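MmcQ/YjbR family DNA-binding protein (Pseudomonas syringae pv. tomato, PDB 3H9X) probably binds DNA, as a member of the MmcQ/YjbR family with a "double wing" DNA-binding motif, although its precise function is not established. Local coordinates at residues Phe31-Ser34 with Asp35-Lys38; Lys65-Pro68 with Glu69-Gly72; Arg75-Pro78 with Gly79-Pro82. All blocks are in the same frame, centred on the assembly; numbering follows the deposited sequence.

How the contacts relate
The three contacts come one after another along a single chain, and each is a local turn at an end of a regular element. Contact 1 closes the hairpin between strands 29-32 and 39-47. Contact 2 leads from strand 58-65 into helix 71-74, and contact 3 from that helix into strand 80-82. Contacts 2 and 3 are neighbours, with centres about 12 Å apart, whereas the centre of contact 1 lies about 21 Å from that of contact 2 and about 26 Å from that of contact 3. Contacts 1 and 3 reach the outermost strands of one antiparallel sheet. Together they illustrate how short turns join successive strands and a helix in a small alpha-beta domain.

Contact 1: Phe31-Ser34 with Asp35-Lys38; sequences FRHS and DNDK
D35 and H33 meet at the start of the loop that follows strand 29-32, where D35 OD2 comes to 3.8 Å from H33 CB. The carboxylate finds its ionic partner elsewhere, in a salt bridge to R117 near the C-terminus. N36 comes next, its side chain running alongside that of H33; the placing of its amide is doubtful, though N36 ND2 makes a weak hydrogen bond to T116 O. At D37 the backbone N gives a weak, strongly bent hydrogen bond to H33 O at 3.1 Å. The D37 side chain runs beside that of R32 and in the same direction, so that R32 NH2 approaches D37 CB obliquely at 3.4 Å. D37 OD2 is 4.2 Å from R32 NH2, well out of the guanidinium plane: an attraction of charges without a directed N-H; the guanidinium's salt bridge is made elsewhere, by R32 NE to D19. K38 completes the loop through its carbonyl. K38 O accepts from H33 N at 3.3 Å, with an N-H...O angle of 146°, and more weakly from H33 ND1 at the ring's edge, also at 3.3 Å. With CG beside the backbone N (chi1 -62°), the H33 ring can present ND1 to the oxygen its own backbone already holds. One carbonyl thus ties together both limbs of the hairpin, an arrangement consistent with a proton on ND1; if the ring is neutral, NE2 would then carry the lone pair.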
ATOM      1  N   PHE A  31      -3.686  -7.644   2.119  1.00 43.00           N
ATOM      2  CA  PHE A  31      -2.728  -8.736   2.136  1.00 47.54           C
ATOM      3  C   PHE A  31      -2.316  -8.959   3.577  1.00 49.05           C
ATOM      4  O   PHE A  31      -1.770  -8.058   4.215  1.00 51.86           O
ATOM      5  CB  PHE A  31      -1.501  -8.398   1.288  1.00 48.82           C
ATOM      6  CG  PHE A  31      -1.807  -8.250  -0.171  1.00 54.73           C
ATOM      7  CD1 PHE A  31      -2.584  -7.190  -0.625  1.00 51.26           C
ATOM      8  CD2 PHE A  31      -1.350  -9.188  -1.091  1.00 59.35           C
ATOM      9  CE1 PHE A  31      -2.906  -7.066  -1.968  1.00 53.53           C
ATOM     10  CE2 PHE A  31      -1.665  -9.076  -2.442  1.00 57.24           C
ATOM     11  CZ  PHE A  31      -2.444  -8.011  -2.881  1.00 58.78           C
ATOM     12  N   ARG A  32      -2.590 -10.148   4.102  1.00 50.57           N
ATOM     13  CA  ARG A  32      -2.229 -10.439   5.480  1.00 51.78           C
ATOM     14  C   ARG A  32      -1.524 -11.776   5.631  1.00 47.87           C
ATOM     15  O   ARG A  32      -1.371 -12.526   4.666  1.00 40.83           O
ATOM     16  CB  ARG A  32      -3.468 -10.422   6.366  1.00 52.04           C
ATOM     17  CG  ARG A  32      -4.460 -11.522   6.074  1.00 56.95           C
ATOM     18  CD  ARG A  32      -5.684 -10.985   5.365  1.00 61.96           C
ATOM     19  NE  ARG A  32      -6.696 -12.024   5.226  1.00 64.44           N
ATOM     20  CZ  ARG A  32      -7.347 -12.574   6.249  1.00 60.26           C
ATOM     21  NH1 ARG A  32      -8.252 -13.519   6.034  1.00 55.73           N
ATOM     22  NH2 ARG A  32      -7.103 -12.171   7.485  1.00 49.02           N
ATOM     23  N   HIS A  33      -1.077 -12.049   6.853  1.00 53.39           N
ATOM     24  CA  HIS A  33      -0.394 -13.299   7.173  1.00 54.88           C
ATOM     25  C   HIS A  33      -1.429 -14.353   7.523  1.00 59.48           C
ATOM     26  O   HIS A  33      -2.511 -14.029   8.017  1.00 59.09           O
ATOM     27  CB  HIS A  33       0.540 -13.142   8.375  1.00 45.83           C
ATOM     28  CG  HIS A  33       1.643 -12.153   8.172  1.00 46.23           C
ATOM     29  ND1 HIS A  33       1.475 -10.801   8.383  1.00 48.45           N
ATOM     30  CD2 HIS A  33       2.935 -12.322   7.806  1.00 48.28           C
ATOM     31  CE1 HIS A  33       2.620 -10.181   8.159  1.00 49.46           C
ATOM     32  NE2 HIS A  33       3.524 -11.079   7.808  1.00 38.73           N
ATOM     33  N   SER A  34      -1.093 -15.616   7.287  1.00 62.69           N
ATOM     34  CA  SER A  34      -2.009 -16.701   7.586  1.00 64.29           C
ATOM     35  C   SER A  34      -2.000 -16.954   9.092  1.00 67.00           C
ATOM     36  O   SER A  34      -2.946 -17.519   9.649  1.00 67.53           O
ATOM     37  CB  SER A  34      -1.587 -17.951   6.819  1.00 65.18           C
ATOM     38  OG  SER A  34      -2.599 -18.940   6.883  1.00 70.70           O
ATOM     39  N   ASP A  35      -0.923 -16.504   9.733  1.00 68.90           N
ATOM     40  CA  ASP A  35      -0.704 -16.631  11.177  1.00 69.04           C
ATOM     41  C   ASP A  35      -1.691 -15.788  11.979  1.00 67.84           C
ATOM     42  O   ASP A  35      -2.752 -16.264  12.379  1.00 67.36           O
ATOM     43  CB  ASP A  35       0.716 -16.175  11.526  1.00 69.88           C
ATOM     44  CG  ASP A  35       1.759 -16.794  10.628  1.00 78.03           C
ATOM     45  OD1 ASP A  35       1.895 -18.035  10.658  1.00 83.07           O
ATOM     46  OD2 ASP A  35       2.442 -16.047   9.888  1.00 82.63           O
ATOM     47  N   ASN A  36      -1.318 -14.530  12.206  1.00 63.62           N
ATOM     48  CA  ASN A  36      -2.131 -13.591  12.970  1.00 61.70           C
ATOM     49  C   ASN A  36      -3.175 -12.813  12.174  1.00 58.64           C
ATOM     50  O   ASN A  36      -3.880 -11.969  12.728  1.00 59.63           O
ATOM     51  CB  ASN A  36      -1.227 -12.593  13.683  1.00 63.82           C
ATOM     52  CG  ASN A  36      -0.233 -11.951  12.753  1.00 66.54           C
ATOM     53  OD1 ASN A  36      -0.593 -11.487  11.674  1.00 73.58           O
ATOM     54  ND2 ASN A  36       1.029 -11.917  13.165  1.00 64.31           N
ATOM     55  N   ASP A  37      -3.277 -13.082  10.882  1.00 61.26           N
ATOM     56  CA  ASP A  37      -4.249 -12.384  10.054  1.00 61.82           C
ATOM     57  C   ASP A  37      -4.010 -10.866  10.062  1.00 58.10           C
ATOM     58  O   ASP A  37      -4.941 -10.077   9.870  1.00 55.40           O
ATOM     59  CB  ASP A  37      -5.670 -12.691  10.548  1.00 64.23           C
ATOM     60  CG  ASP A  37      -6.011 -14.179  10.497  1.00 78.99           C
ATOM     61  OD1 ASP A  37      -7.110 -14.552  10.973  1.00 81.76           O
ATOM     62  OD2 ASP A  37      -5.192 -14.981   9.984  1.00 81.61           O
ATOM     63  N   LYS A  38      -2.765 -10.453  10.282  1.00 46.81           N
ATOM     64  CA  LYS A  38      -2.449  -9.030  10.295  1.00 45.81           C
ATOM     65  C   LYS A  38      -2.169  -8.497   8.892  1.00 45.73           C
ATOM     66  O   LYS A  38      -1.377  -9.071   8.136  1.00 46.30           O
ATOM     67  CB  LYS A  38      -1.252  -8.740  11.209  1.00 44.47           C
ATOM     68  CG  LYS A  38      -1.534  -8.950  12.684  1.00 41.00           C
ATOM     69  CD  LYS A  38      -0.445  -8.358  13.556  1.00 49.63           C
ATOM     70  CE  LYS A  38      -0.786  -8.538  15.030  1.00 58.14           C
ATOM     71  NZ  LYS A  38       0.047  -7.695  15.945  1.00 60.12           N
TER

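Contact 2: Lys65-Pro68 with Glu69-Gly72; sequences KVQP and ELVG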
ATOM      1  N   LYS A  65       2.803  -0.581   6.218  1.00 39.73           N
ATOM      2  CA  LYS A  65       3.096  -0.179   7.594  1.00 41.26           C
ATOM      3  C   LYS A  65       4.576   0.121   7.747  1.00 38.41           C
ATOM      4  O   LYS A  65       5.426  -0.593   7.225  1.00 36.67           O
ATOM      5  CB  LYS A  65       2.691  -1.294   8.555  1.00 50.45           C
ATOM      6  CG  LYS A  65       2.683  -0.927  10.030  1.00 56.39           C
ATOM      7  CD  LYS A  65       2.323  -2.166  10.856  1.00 61.77           C
ATOM      8  CE  LYS A  65       1.267  -1.879  11.919  1.00 63.58           C
ATOM      9  NZ  LYS A  65       1.650  -0.777  12.846  1.00 64.12           N
ATOM     10  N   VAL A  66       4.892   1.190   8.457  1.00 39.31           N
ATOM     11  CA  VAL A  66       6.282   1.545   8.654  1.00 35.37           C
ATOM     12  C   VAL A  66       6.492   1.944  10.097  1.00 40.87           C
ATOM     13  O   VAL A  66       5.537   2.019  10.873  1.00 44.60           O
ATOM     14  CB  VAL A  66       6.708   2.713   7.734  1.00 38.06           C
ATOM     15  CG1 VAL A  66       6.418   2.358   6.274  1.00 43.08           C
ATOM     16  CG2 VAL A  66       5.978   3.980   8.111  1.00 35.22           C
ATOM     17  N   GLN A  67       7.745   2.174  10.465  1.00 44.37           N
ATOM     18  CA  GLN A  67       8.060   2.591  11.820  1.00 45.08           C
ATOM     19  C   GLN A  67       7.734   4.075  11.953  1.00 45.84           C
ATOM     20  O   GLN A  67       8.151   4.894  11.135  1.00 44.18           O
ATOM     21  CB  GLN A  67       9.527   2.330  12.112  1.00 49.32           C
ATOM     22  CG  GLN A  67       9.873   0.862  12.130  1.00 60.95           C
ATOM     23  CD  GLN A  67      11.132   0.559  11.343  1.00 76.15           C
ATOM     24  OE1 GLN A  67      12.229   0.993  11.705  1.00 73.11           O
ATOM     25  NE2 GLN A  67      10.979  -0.180  10.246  1.00 79.39           N
ATOM     26  N   PRO A  68       6.983   4.438  12.999  1.00 48.65           N
ATOM     27  CA  PRO A  68       6.586   5.826  13.247  1.00 48.01           C
ATOM     28  C   PRO A  68       7.672   6.903  13.065  1.00 51.77           C
ATOM     29  O   PRO A  68       7.354   8.043  12.725  1.00 55.04           O
ATOM     30  CB  PRO A  68       6.024   5.771  14.667  1.00 48.10           C
ATOM     31  CG  PRO A  68       6.772   4.604  15.287  1.00 49.35           C
ATOM     32  CD  PRO A  68       6.719   3.598  14.180  1.00 41.08           C
ATOM     33  N   GLU A  69       8.945   6.569  13.277  1.00 54.31           N
ATOM     34  CA  GLU A  69       9.992   7.583  13.102  1.00 52.18           C
ATOM     35  C   GLU A  69      10.397   7.757  11.636  1.00 48.60           C
ATOM     36  O   GLU A  69      11.216   8.614  11.312  1.00 47.20           O
ATOM     37  CB  GLU A  69      11.232   7.257  13.959  1.00 52.50           C
ATOM     38  CG  GLU A  69      12.115   6.105  13.475  1.00 54.32           C
ATOM     39  CD  GLU A  69      11.742   4.761  14.075  1.00 58.97           C
ATOM     40  OE1 GLU A  69      12.562   3.824  13.967  1.00 60.34           O
ATOM     41  OE2 GLU A  69      10.635   4.629  14.646  1.00 52.81           O
ATOM     42  N   LEU A  70       9.818   6.947  10.752  1.00 48.36           N
ATOM     43  CA  LEU A  70      10.127   7.038   9.327  1.00 45.72           C
ATOM     44  C   LEU A  70       8.994   7.642   8.505  1.00 43.96           C
ATOM     45  O   LEU A  70       9.195   8.026   7.356  1.00 40.90           O
ATOM     46  CB  LEU A  70      10.476   5.659   8.775  1.00 37.46           C
ATOM     47  CG  LEU A  70      11.747   5.055   9.359  1.00 39.50           C
ATOM     48  CD1 LEU A  70      11.895   3.633   8.877  1.00 33.98           C
ATOM     49  CD2 LEU A  70      12.958   5.893   8.962  1.00 28.17           C
ATOM     50  N   VAL A  71       7.805   7.734   9.093  1.00 45.68           N
ATOM     51  CA  VAL A  71       6.657   8.286   8.380  1.00 43.15           C
ATOM     52  C   VAL A  71       6.891   9.714   7.905  1.00 42.45           C
ATOM     53  O   VAL A  71       6.493  10.079   6.797  1.00 42.77           O
ATOM     54  CB  VAL A  71       5.393   8.253   9.253  1.00 36.87           C
ATOM     55  CG1 VAL A  71       4.226   8.870   8.505  1.00 33.77           C
ATOM     56  CG2 VAL A  71       5.064   6.830   9.629  1.00 24.43           C
ATOM     57  N   GLY A  72       7.531  10.516   8.749  1.00 45.92           N
ATOM     58  CA  GLY A  72       7.809  11.894   8.399  1.00 42.74           C
ATOM     59  C   GLY A  72       8.739  12.029   7.209  1.00 48.74           C
ATOM     60  O   GLY A  72       8.464  12.814   6.300  1.00 52.08           O
TER
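Q67 and L70 are joined by the backbone bond that shapes this turn: L70 N donates to Q67 O at 2.7 Å, with a nearly straight N-H...O angle of 162°. Between them P68 and E69 carry backbone angles near those of a type I beta turn, with proline, whose phi is restricted by its ring, as the first of the two central residues. The chain leaves strand 58-65, reverses here and enters helix 71-74.

Of the side chains, the buried V66 and V71 cross at about a right angle and touch through their CG2 methyls at 3.4 Å. The rotamers of the two valines turn these methyls toward each other, V66 CG2 lying between its backbone N and carbonyl carbon and V71 CG2 beside its own N. Both residues also touch I92 of strand 91-95, so the turn is packed onto the sheet at this point.

Elsewhere Q67 is approached by two residues. L70 runs alongside it in the same direction, bringing L70 CD1 to 4.0 Å from Q67 CD, an apolar methyl beside an amide. E69 bends back at chi2 (-92°) and sets its carboxylate against the aliphatic base of the glutamine, E69 OE2 standing 3.6 Å from Q67 CB, with amide and carboxylate planes 72° apart. E69 OE2 also lies 3.9 Å from P68 CG. Nearby polar groups are also engaged: L70 O accepts from S73 OG, and V66 pairs through its backbone with H90.

A type I-like turn, hydrogen-bonded from its first residue to its fourth, thus joins strand 58-65 to helix 71-74 in the alpha-beta fold of this YjbR family protein.

Contact 3: Arg75-Pro78 with Gly79-Pro82; sequences RKKP and GIYP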
ATOM      1  N   ARG A  75       7.181  10.264   3.769  1.00 40.72           N
ATOM      2  CA  ARG A  75       6.165  11.150   3.190  1.00 42.67           C
ATOM      3  C   ARG A  75       6.728  12.312   2.402  1.00 44.72           C
ATOM      4  O   ARG A  75       6.010  12.929   1.625  1.00 49.66           O
ATOM      5  CB  ARG A  75       5.244  11.698   4.284  1.00 39.55           C
ATOM      6  CG  ARG A  75       4.181  10.715   4.739  1.00 42.54           C
ATOM      7  CD  ARG A  75       3.414  11.196   5.965  1.00 43.30           C
ATOM      8  NE  ARG A  75       2.711  12.459   5.764  1.00 54.71           N
ATOM      9  CZ  ARG A  75       1.941  13.030   6.685  1.00 57.52           C
ATOM     10  NH1 ARG A  75       1.767  12.450   7.863  1.00 51.56           N
ATOM     11  NH2 ARG A  75       1.358  14.192   6.436  1.00 63.63           N
ATOM     12  N   LYS A  76       8.008  12.606   2.616  1.00 50.75           N
ATOM     13  CA  LYS A  76       8.692  13.701   1.931  1.00 53.48           C
ATOM     14  C   LYS A  76       9.111  13.272   0.527  1.00 56.08           C
ATOM     15  O   LYS A  76       9.371  14.112  -0.341  1.00 50.68           O
ATOM     16  CB  LYS A  76       9.929  14.148   2.735  1.00 56.60           C
ATOM     17  CG  LYS A  76       9.715  15.408   3.600  1.00 60.68           C
ATOM     18  CD  LYS A  76      10.684  15.496   4.794  1.00 60.95           C
ATOM     19  CE  LYS A  76      12.158  15.416   4.380  1.00 63.26           C
ATOM     20  NZ  LYS A  76      13.056  15.113   5.568  1.00 69.51           N
ATOM     21  N   LYS A  77       9.187  11.965   0.301  1.00 57.32           N
ATOM     22  CA  LYS A  77       9.560  11.490  -1.020  1.00 58.60           C
ATOM     23  C   LYS A  77       8.397  11.695  -1.977  1.00 58.96           C
ATOM     24  O   LYS A  77       7.239  11.844  -1.557  1.00 48.29           O
ATOM     25  CB  LYS A  77       9.944  10.002  -1.002  1.00 56.54           C
ATOM     26  CG  LYS A  77      11.306   9.742  -0.435  1.00 58.39           C
ATOM     27  CD  LYS A  77      11.730   8.312  -0.632  1.00 57.43           C
ATOM     28  CE  LYS A  77      13.136   8.113  -0.093  1.00 60.90           C
ATOM     29  NZ  LYS A  77      13.629   6.735  -0.355  1.00 68.92           N
ATOM     30  N   PRO A  78       8.703  11.755  -3.281  1.00 58.43           N
ATOM     31  CA  PRO A  78       7.664  11.937  -4.286  1.00 59.32           C
ATOM     32  C   PRO A  78       7.013  10.589  -4.528  1.00 58.67           C
ATOM     33  O   PRO A  78       7.702   9.577  -4.702  1.00 60.32           O
ATOM     34  CB  PRO A  78       8.442  12.454  -5.489  1.00 64.72           C
ATOM     35  CG  PRO A  78       9.787  11.815  -5.320  1.00 59.68           C
ATOM     36  CD  PRO A  78      10.039  11.993  -3.856  1.00 60.26           C
ATOM     37  N   GLY A  79       5.684  10.577  -4.512  1.00 56.79           N
ATOM     38  CA  GLY A  79       4.953   9.338  -4.734  1.00 61.06           C
ATOM     39  C   GLY A  79       4.424   8.697  -3.460  1.00 52.69           C
ATOM     40  O   GLY A  79       3.623   7.760  -3.522  1.00 49.80           O
ATOM     41  N   ILE A  80       4.883   9.199  -2.315  1.00 47.19           N
ATOM     42  CA  ILE A  80       4.472   8.704  -1.008  1.00 38.58           C
ATOM     43  C   ILE A  80       3.649   9.806  -0.362  1.00 39.64           C
ATOM     44  O   ILE A  80       4.077  10.954  -0.294  1.00 40.07           O
ATOM     45  CB  ILE A  80       5.695   8.375  -0.137  1.00 30.76           C
ATOM     46  CG1 ILE A  80       6.512   7.270  -0.815  1.00 36.82           C
ATOM     47  CG2 ILE A  80       5.255   7.937   1.243  1.00 35.20           C
ATOM     48  CD1 ILE A  80       7.872   7.027  -0.211  1.00 23.43           C
ATOM     49  N   TYR A  81       2.451   9.444   0.085  1.00 41.25           N
ATOM     50  CA  TYR A  81       1.530  10.382   0.712  1.00 41.73           C
ATOM     51  C   TYR A  81       1.124   9.864   2.090  1.00 42.55           C
ATOM     52  O   TYR A  81       1.501   8.763   2.475  1.00 41.68           O
ATOM     53  CB  TYR A  81       0.281  10.556  -0.171  1.00 32.39           C
ATOM     54  CG  TYR A  81       0.565  10.985  -1.587  1.00 41.14           C
ATOM     55  CD1 TYR A  81       1.166  10.113  -2.493  1.00 43.25           C
ATOM     56  CD2 TYR A  81       0.285  12.287  -2.011  1.00 49.39           C
ATOM     57  CE1 TYR A  81       1.494  10.532  -3.786  1.00 44.88           C
ATOM     58  CE2 TYR A  81       0.603  12.713  -3.309  1.00 42.74           C
ATOM     59  CZ  TYR A  81       1.214  11.831  -4.188  1.00 41.97           C
ATOM     60  OH  TYR A  81       1.583  12.255  -5.454  1.00 35.38           O
ATOM     61  N   PRO A  82       0.369  10.670   2.858  1.00 43.04           N
ATOM     62  CA  PRO A  82      -0.104  10.299   4.195  1.00 45.78           C
ATOM     63  C   PRO A  82      -1.077   9.118   4.100  1.00 49.02           C
ATOM     64  O   PRO A  82      -1.839   9.013   3.142  1.00 45.59           O
ATOM     65  CB  PRO A  82      -0.791  11.570   4.674  1.00 47.12           C
ATOM     66  CG  PRO A  82       0.007  12.635   4.007  1.00 44.43           C
ATOM     67  CD  PRO A  82       0.137  12.104   2.617  1.00 39.79           C
TER
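R75 lays one face of its guanidinium over P82: the two side chains cross at about a right angle, P82 CB stands 3.6 Å above the guanidinium plane, over its centre, and P82 CG lies 3.2 Å from both NE and NH2 of R75. The pair spans a type II beta turn from K77 to I80, which reverses the chain after helix 71-74 and starts the edge strand 80-82. The contact is one of ring CH groups against a flat cation, with no N-H directed at the proline. A bend at chi3 (60°) in an otherwise extended arginine chain brings the group over P82, and on the way R75 CG passes 4.0 Å from Y81 O. The other flat group belongs to Y81, which points its CB away from 75-78 and whose side chain touches L95 and I51.

P78 and G79 occupy the two central positions of the turn. G79 has a positive phi (101°), the conformation this turn commonly gives to glycine; having no CB, it avoids the carbonyl oxygen of P78. G79 also pairs through its backbone with L95, and Y81 with T93, which attaches this outermost strand antiparallel to strand 91-95.

Across the turn K77 and I80 run side by side in the same direction, I80 CD1 meeting K77 CB at 3.7 Å and K77 CD at 4.1 Å. The extended lysine thus lends its aliphatic part to the isoleucine, while its NZ reaches on toward E104 in a long, weak ion pair. The buried I80 also packs on I92 and L100, which joins the turn to the core. The other branch of this residue, I80 CG2, lies 3.9 Å from R75 CA.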